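Local coordinates for aminotransferase, class I (Staphylococcus aureus, PDB 2O1B), which probably catalyses pyridoxal-5'-phosphate-dependent amino-group transfer between amino acids and keto acids, as an aspartate transaminase of the class I aminotransferase family, at residues A[123-128]-A[269-274]; A[177-182]-A[208-213]. All coordinates share one frame; numbering follows the deposited sequence.

Contact 1 (A[123-128]-A[269-274])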
ATOM      1  N   VAL A 123      -2.326   7.863  -6.565  1.00 25.03           N
ATOM      2  CA  VAL A 123      -2.481   8.849  -5.476  1.00 24.87           C
ATOM      3  C   VAL A 123      -1.125   9.247  -4.851  1.00 24.52           C
ATOM      4  O   VAL A 123      -1.017  10.290  -4.206  1.00 24.90           O
ATOM      5  CB  VAL A 123      -3.566   8.454  -4.395  1.00 25.77           C
ATOM      6  CG1 VAL A 123      -4.910   8.066  -5.038  1.00 24.30           C
ATOM      7  CG2 VAL A 123      -3.094   7.357  -3.522  1.00 27.16           C
ATOM      8  N   ALA A 124      -0.089   8.435  -5.075  1.00 24.01           N
ATOM      9  CA  ALA A 124       1.264   8.715  -4.563  1.00 23.38           C
ATOM     10  C   ALA A 124       2.034   9.757  -5.383  1.00 23.32           C
ATOM     11  O   ALA A 124       2.841  10.520  -4.823  1.00 23.52           O
ATOM     12  CB  ALA A 124       2.073   7.415  -4.435  1.00 23.76           C
ATOM     13  N   VAL A 125       1.756   9.820  -6.690  1.00 22.99           N
ATOM     14  CA  VAL A 125       2.535  10.648  -7.620  1.00 22.63           C
ATOM     15  C   VAL A 125       2.750  12.085  -7.142  1.00 22.57           C
ATOM     16  O   VAL A 125       3.878  12.563  -7.180  1.00 23.17           O
ATOM     17  CB  VAL A 125       1.977  10.662  -9.095  1.00 22.45           C
ATOM     18  CG1 VAL A 125       2.775  11.637  -9.946  1.00 23.14           C
ATOM     19  CG2 VAL A 125       2.039   9.273  -9.739  1.00 22.11           C
ATOM     20  N   PRO A 126       1.684  12.796  -6.716  1.00 22.58           N
ATOM     21  CA  PRO A 126       1.972  14.187  -6.324  1.00 22.39           C
ATOM     22  C   PRO A 126       2.946  14.305  -5.156  1.00 22.75           C
ATOM     23  O   PRO A 126       3.803  15.198  -5.156  1.00 23.28           O
ATOM     24  CB  PRO A 126       0.597  14.727  -5.945  1.00 22.08           C
ATOM     25  CG  PRO A 126      -0.374  13.841  -6.726  1.00 22.77           C
ATOM     26  CD  PRO A 126       0.241  12.502  -6.614  1.00 22.12           C
ATOM     27  N   THR A 127       2.812  13.430  -4.162  1.00 23.18           N
ATOM     28  CA  THR A 127       3.713  13.436  -3.004  1.00 23.70           C
ATOM     29  C   THR A 127       5.164  13.297  -3.467  1.00 24.26           C
ATOM     30  O   THR A 127       6.068  13.952  -2.917  1.00 23.82           O
ATOM     31  CB  THR A 127       3.340  12.318  -1.981  1.00 23.78           C
ATOM     32  OG1 THR A 127       2.191  12.730  -1.232  1.00 24.20           O
ATOM     33  CG2 THR A 127       4.472  12.038  -1.001  1.00 22.87           C
ATOM     34  N   CYS A 128       5.352  12.463  -4.493  1.00 24.37           N
ATOM     35  CA  CYS A 128       6.662  12.182  -5.077  1.00 25.44           C
ATOM     36  C   CYS A 128       7.229  13.265  -5.977  1.00 26.05           C
ATOM     37  O   CYS A 128       8.448  13.377  -6.095  1.00 26.09           O
ATOM     38  CB  CYS A 128       6.612  10.888  -5.868  1.00 25.70           C
ATOM     39  SG  CYS A 128       6.193   9.501  -4.849  1.00 26.93           S
ATOM     40  N   LYS A 269      12.178   8.559 -16.377  1.00 24.52           N
ATOM     41  CA  LYS A 269      13.081   8.019 -15.338  1.00 24.52           C
ATOM     42  C   LYS A 269      12.985   8.767 -13.999  1.00 24.65           C
ATOM     43  O   LYS A 269      12.902   8.137 -12.936  1.00 24.21           O
ATOM     44  CB  LYS A 269      14.537   7.941 -15.824  1.00 24.53           C
ATOM     45  CG  LYS A 269      15.567   7.619 -14.719  1.00 25.24           C
ATOM     46  CD  LYS A 269      16.880   7.114 -15.294  1.00 28.55           C
ATOM     47  CE  LYS A 269      18.118   7.620 -14.554  1.00 30.37           C
ATOM     48  NZ  LYS A 269      17.880   8.131 -13.174  1.00 32.75           N
ATOM     49  N   ASP A 270      13.001  10.096 -14.054  1.00 25.30           N
ATOM     50  CA  ASP A 270      12.948  10.919 -12.839  1.00 26.35           C
ATOM     51  C   ASP A 270      11.695  10.614 -12.016  1.00 26.52           C
ATOM     52  O   ASP A 270      11.768  10.417 -10.796  1.00 26.44           O
ATOM     53  CB  ASP A 270      13.010  12.419 -13.179  1.00 26.41           C
ATOM     54  CG  ASP A 270      14.394  12.871 -13.606  1.00 27.90           C
ATOM     55  OD1 ASP A 270      15.366  12.095 -13.437  1.00 28.86           O
ATOM     56  OD2 ASP A 270      14.515  14.020 -14.100  1.00 30.41           O
HETATM   57  N   MSE A 271      10.552  10.567 -12.690  1.00 26.91           N
HETATM   58  CA  MSE A 271       9.284  10.284 -12.036  1.00 28.52           C
HETATM   59  C   MSE A 271       9.227   8.863 -11.510  1.00 27.17           C
HETATM   60  O   MSE A 271       8.741   8.632 -10.406  1.00 27.13           O
HETATM   61  CB  MSE A 271       8.115  10.533 -12.991  1.00 28.33           C
HETATM   62  CG  MSE A 271       8.012  11.981 -13.420  1.00 29.89           C
HETATM   63 SE   MSE A 271       6.631  12.265 -14.746  0.70 34.43          SE
HETATM   64  CE  MSE A 271       5.114  12.190 -13.544  1.00 30.30           C
ATOM     65  N   ILE A 272       9.710   7.911 -12.302  1.00 26.54           N
ATOM     66  CA  ILE A 272       9.754   6.526 -11.851  1.00 25.37           C
ATOM     67  C   ILE A 272      10.665   6.383 -10.621  1.00 25.96           C
ATOM     68  O   ILE A 272      10.310   5.712  -9.648  1.00 26.57           O
ATOM     69  CB  ILE A 272      10.193   5.584 -12.989  1.00 25.12           C
ATOM     70  CG1 ILE A 272       9.118   5.551 -14.096  1.00 22.80           C
ATOM     71  CG2 ILE A 272      10.515   4.184 -12.464  1.00 23.07           C
ATOM     72  CD1 ILE A 272       7.728   5.108 -13.620  1.00 22.35           C
ATOM     73  N   GLN A 273      11.825   7.025 -10.653  1.00 26.26           N
ATOM     74  CA  GLN A 273      12.761   6.898  -9.535  1.00 26.59           C
ATOM     75  C   GLN A 273      12.188   7.482  -8.243  1.00 26.16           C
ATOM     76  O   GLN A 273      12.433   6.935  -7.172  1.00 26.35           O
ATOM     77  CB  GLN A 273      14.143   7.472  -9.866  1.00 27.01           C
ATOM     78  CG  GLN A 273      14.960   6.660 -10.904  1.00 28.44           C
ATOM     79  CD  GLN A 273      14.958   5.148 -10.658  1.00 31.34           C
ATOM     80  OE1 GLN A 273      15.390   4.666  -9.604  1.00 31.72           O
ATOM     81  NE2 GLN A 273      14.485   4.395 -11.647  1.00 30.56           N
ATOM     82  N   ALA A 274      11.422   8.573  -8.348  1.00 25.77           N
ATOM     83  CA  ALA A 274      10.766   9.188  -7.183  1.00 24.95           C
ATOM     84  C   ALA A 274       9.715   8.241  -6.598  1.00 24.93           C
ATOM     85  O   ALA A 274       9.669   8.026  -5.383  1.00 24.27           O
ATOM     86  CB  ALA A 274      10.140  10.532  -7.554  1.00 24.90           C
TER

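Contact 2 (A[177-182]-A[208-213])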
ATOM      1  N   GLN A 177      -2.090  31.687 -17.056  1.00 35.96           N
ATOM      2  CA  GLN A 177      -1.502  31.745 -15.718  1.00 36.09           C
ATOM      3  C   GLN A 177      -1.466  30.383 -15.026  1.00 35.83           C
ATOM      4  O   GLN A 177      -0.499  30.065 -14.332  1.00 35.59           O
ATOM      5  CB  GLN A 177      -2.239  32.765 -14.845  1.00 36.24           C
ATOM      6  CG  GLN A 177      -2.244  34.185 -15.411  1.00 37.93           C
ATOM      7  CD  GLN A 177      -2.470  35.249 -14.344  1.00 40.27           C
ATOM      8  OE1 GLN A 177      -3.405  36.051 -14.436  1.00 40.84           O
ATOM      9  NE2 GLN A 177      -1.614  35.255 -13.320  1.00 40.81           N
ATOM     10  N   ILE A 178      -2.518  29.588 -15.221  1.00 35.83           N
ATOM     11  CA  ILE A 178      -2.597  28.246 -14.650  1.00 35.80           C
ATOM     12  C   ILE A 178      -1.560  27.315 -15.272  1.00 35.78           C
ATOM     13  O   ILE A 178      -0.869  26.594 -14.551  1.00 35.95           O
ATOM     14  CB  ILE A 178      -4.021  27.604 -14.794  1.00 36.04           C
ATOM     15  CG1 ILE A 178      -5.138  28.506 -14.228  1.00 36.64           C
ATOM     16  CG2 ILE A 178      -4.059  26.222 -14.166  1.00 35.52           C
ATOM     17  CD1 ILE A 178      -4.960  28.976 -12.779  1.00 37.85           C
ATOM     18  N   ILE A 179      -1.468  27.323 -16.602  1.00 35.58           N
ATOM     19  CA  ILE A 179      -0.509  26.480 -17.332  1.00 35.69           C
ATOM     20  C   ILE A 179       0.909  26.702 -16.815  1.00 35.47           C
ATOM     21  O   ILE A 179       1.647  25.749 -16.581  1.00 35.73           O
ATOM     22  CB  ILE A 179      -0.521  26.774 -18.856  1.00 35.83           C
ATOM     23  CG1 ILE A 179      -1.910  26.550 -19.452  1.00 35.38           C
ATOM     24  CG2 ILE A 179       0.516  25.918 -19.586  1.00 36.08           C
ATOM     25  CD1 ILE A 179      -2.130  27.274 -20.791  1.00 35.86           C
ATOM     26  N   ASP A 180       1.273  27.970 -16.642  1.00 35.37           N
ATOM     27  CA  ASP A 180       2.589  28.356 -16.141  1.00 34.88           C
ATOM     28  C   ASP A 180       2.876  27.806 -14.745  1.00 34.24           C
ATOM     29  O   ASP A 180       4.019  27.458 -14.429  1.00 34.64           O
ATOM     30  CB  ASP A 180       2.730  29.882 -16.152  1.00 35.39           C
ATOM     31  CG  ASP A 180       3.069  30.439 -17.533  1.00 36.03           C
ATOM     32  OD1 ASP A 180       2.867  29.739 -18.555  1.00 36.72           O
ATOM     33  OD2 ASP A 180       3.543  31.592 -17.598  1.00 37.53           O
ATOM     34  N   LYS A 181       1.843  27.715 -13.914  1.00 32.85           N
ATOM     35  CA  LYS A 181       2.023  27.261 -12.536  1.00 31.21           C
ATOM     36  C   LYS A 181       1.845  25.754 -12.377  1.00 29.96           C
ATOM     37  O   LYS A 181       2.120  25.210 -11.300  1.00 29.37           O
ATOM     38  CB  LYS A 181       1.065  27.996 -11.592  1.00 31.40           C
ATOM     39  CG  LYS A 181       1.380  29.458 -11.367  1.00 32.08           C
ATOM     40  CD  LYS A 181       0.365  30.066 -10.424  1.00 32.84           C
ATOM     41  CE  LYS A 181       0.417  31.591 -10.455  1.00 34.13           C
ATOM     42  NZ  LYS A 181      -0.717  32.170  -9.681  1.00 34.05           N
ATOM     43  N   THR A 182       1.393  25.080 -13.435  1.00 28.28           N
ATOM     44  CA  THR A 182       1.093  23.649 -13.344  1.00 26.89           C
ATOM     45  C   THR A 182       2.341  22.773 -13.404  1.00 26.15           C
ATOM     46  O   THR A 182       3.162  22.878 -14.315  1.00 26.26           O
ATOM     47  CB  THR A 182       0.047  23.200 -14.396  1.00 26.88           C
ATOM     48  OG1 THR A 182      -1.177  23.897 -14.156  1.00 26.89           O
ATOM     49  CG2 THR A 182      -0.233  21.701 -14.284  1.00 26.34           C
ATOM     50  N   ALA A 208       4.125  18.083 -26.950  1.00 25.35           N
ATOM     51  CA  ALA A 208       4.684  19.306 -27.526  1.00 25.51           C
ATOM     52  C   ALA A 208       4.365  20.540 -26.682  1.00 25.76           C
ATOM     53  O   ALA A 208       5.172  21.465 -26.600  1.00 26.21           O
ATOM     54  CB  ALA A 208       4.202  19.498 -28.954  1.00 25.69           C
ATOM     55  N   LYS A 209       3.192  20.558 -26.055  1.00 26.05           N
ATOM     56  CA  LYS A 209       2.798  21.688 -25.215  1.00 26.07           C
ATOM     57  C   LYS A 209       3.667  21.807 -23.951  1.00 26.28           C
ATOM     58  O   LYS A 209       3.974  22.923 -23.521  1.00 25.64           O
ATOM     59  CB  LYS A 209       1.310  21.599 -24.859  1.00 26.05           C
ATOM     60  CG  LYS A 209       0.753  22.776 -24.039  1.00 26.67           C
ATOM     61  CD  LYS A 209       0.460  24.002 -24.896  1.00 28.91           C
ATOM     62  CE  LYS A 209      -0.094  25.129 -24.052  1.00 29.95           C
ATOM     63  NZ  LYS A 209       0.935  26.143 -23.728  1.00 33.43           N
ATOM     64  N   PHE A 210       4.070  20.665 -23.377  1.00 26.15           N
ATOM     65  CA  PHE A 210       4.765  20.666 -22.078  1.00 27.01           C
ATOM     66  C   PHE A 210       6.225  20.193 -22.070  1.00 28.02           C
ATOM     67  O   PHE A 210       6.862  20.174 -21.009  1.00 28.63           O
ATOM     68  CB  PHE A 210       3.938  19.924 -21.001  1.00 26.28           C
ATOM     69  CG  PHE A 210       2.565  20.496 -20.810  1.00 25.36           C
ATOM     70  CD1 PHE A 210       2.393  21.729 -20.198  1.00 24.05           C
ATOM     71  CD2 PHE A 210       1.444  19.827 -21.292  1.00 25.33           C
ATOM     72  CE1 PHE A 210       1.136  22.277 -20.041  1.00 23.86           C
ATOM     73  CE2 PHE A 210       0.180  20.374 -21.145  1.00 24.33           C
ATOM     74  CZ  PHE A 210       0.023  21.593 -20.517  1.00 24.60           C
ATOM     75  N   LYS A 211       6.761  19.811 -23.224  1.00 29.03           N
ATOM     76  CA  LYS A 211       8.176  19.435 -23.287  1.00 30.19           C
ATOM     77  C   LYS A 211       9.017  20.695 -23.061  1.00 30.16           C
ATOM     78  O   LYS A 211       8.717  21.756 -23.611  1.00 30.13           O
ATOM     79  CB  LYS A 211       8.525  18.726 -24.609  1.00 30.25           C
ATOM     80  CG  LYS A 211      10.028  18.536 -24.870  1.00 31.47           C
ATOM     81  CD  LYS A 211      10.334  17.573 -26.037  1.00 31.38           C
ATOM     82  CE  LYS A 211       9.663  17.980 -27.348  1.00 32.11           C
ATOM     83  NZ  LYS A 211      10.105  19.306 -27.867  1.00 33.26           N
ATOM     84  N   GLY A 212      10.039  20.578 -22.214  1.00 30.29           N
ATOM     85  CA  GLY A 212      10.880  21.725 -21.872  1.00 30.86           C
ATOM     86  C   GLY A 212      10.264  22.682 -20.863  1.00 30.98           C
ATOM     87  O   GLY A 212      10.795  23.768 -20.628  1.00 31.19           O
ATOM     88  N   THR A 213       9.128  22.294 -20.281  1.00 30.83           N
ATOM     89  CA  THR A 213       8.565  23.019 -19.142  1.00 30.53           C
ATOM     90  C   THR A 213       8.805  22.118 -17.937  1.00 30.32           C
ATOM     91  O   THR A 213       9.299  21.009 -18.103  1.00 30.63           O
ATOM     92  CB  THR A 213       7.052  23.308 -19.313  1.00 30.44           C
ATOM     93  OG1 THR A 213       6.326  22.076 -19.419  1.00 29.73           O
ATOM     94  CG2 THR A 213       6.790  24.162 -20.553  1.00 30.46           C
TER

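Contact 1 (A[123-128]-A[269-274])
C128 and A274 meet between two helices that are knit by their own backbone bonds, of which the one from Q273 N to K269 O is the shortest at 2.8 Å. These are helices 118-129 and 269-282 of the large domain in a fold type I, pyridoxal-phosphate-dependent aminotransferase, and they pack beside each other along its mixed seven-stranded sheet. C128 CA and A274 CA, 5.5 Å apart, are the nearest CA atoms of the two segments. The methyl CB of A274 lies 3.6 Å from C128 O and 3.9 Å from C128 CB. The sulfur is turned beside its own backbone N (chi1 -61°), which places C128 SG 3.8 Å from A274 O. P126 has no N-H to give and kinks helix 118-129, yet the helical bond is regained from C128 N to A124 O (3.2 Å). L26 of the second subunit packs on both C128 and A274, so the pair also belongs to the dimer interface. Toward the sheet, V125 and M271 (selenomethionine) both touch V218 of strand 216-220. The selenomethionine chain runs extended to SE, then bends at chi3 (77°), bringing M271 CE within 4.3 Å of V125 CG1.

Contact 2 (A[177-182]-A[208-213])
I179 meets F210 and K209 where two helices of the large domain come to their C-terminal ends. Along 177-182, Q177 and I178 lie in the short helix 176-181, and I178 lends its carbonyl to the helix end: T182 OG1 donates to I178 O at 2.7 Å, coming from above the carbonyl plane rather than within it. I179 makes the crossing. Its CG2 is anti to the backbone N and meets the F210 ring at the edge, near the ring plane, 3.7 Å from F210 CE1. The same methyl lies 4.2 Å from K209 NZ, where the lysine chain crosses I179 at about a right angle. K209 CG sits 3.7 Å above the plane on one face of the F210 ring, displaced toward its rim, while bends at chi2 (79°) and chi4 carry the ammonium toward I179. D180 OD1 is 6.6 Å from K209 NZ, a separation that probably gives only a mild electrostatic attraction. K181 N makes weak bonds back to Q177 O and I178 O, and T182 leaves the helix with its N still bonded to I179 O (3.2 Å). On the other segment a type II turn from F210 to T213, with G212 at positive phi, ends the helix; F210 O accepts from both T213 N (3.2 Å) and T213 OG1, which approach from the same face of its plane. W171 stacks edge-to-face on F210. T182 O accepts from T215 OG1, and the contact joins the ends of helices 176-181 and 200-210 beside the starts of neighbouring parallel strands 182-187 and 216-220.

In the fold
From the N terminus, the chain passes through 123-128 on helix 118-129, whose first turns hold the cofactor-pocket residues T118, K119 and L122, and only at 269-274 does contact 1 close this loop. Within it lies the shorter loop of contact 2, from 177-182 to 208-213, spanning strand 182-187 and helix 200-210 of a beta-alpha-beta crossover leading into strand 216-220. The two do not touch: their centres are 18 Å apart and nearest atoms about 10 Å. Contact 1 joins two helices on the sheet next to the second subunit, whereas contact 2 packs two helix ends beside the starts of these strands, whose far ends reach the cofactor pocket at T188, just past one, and D220, closing the other.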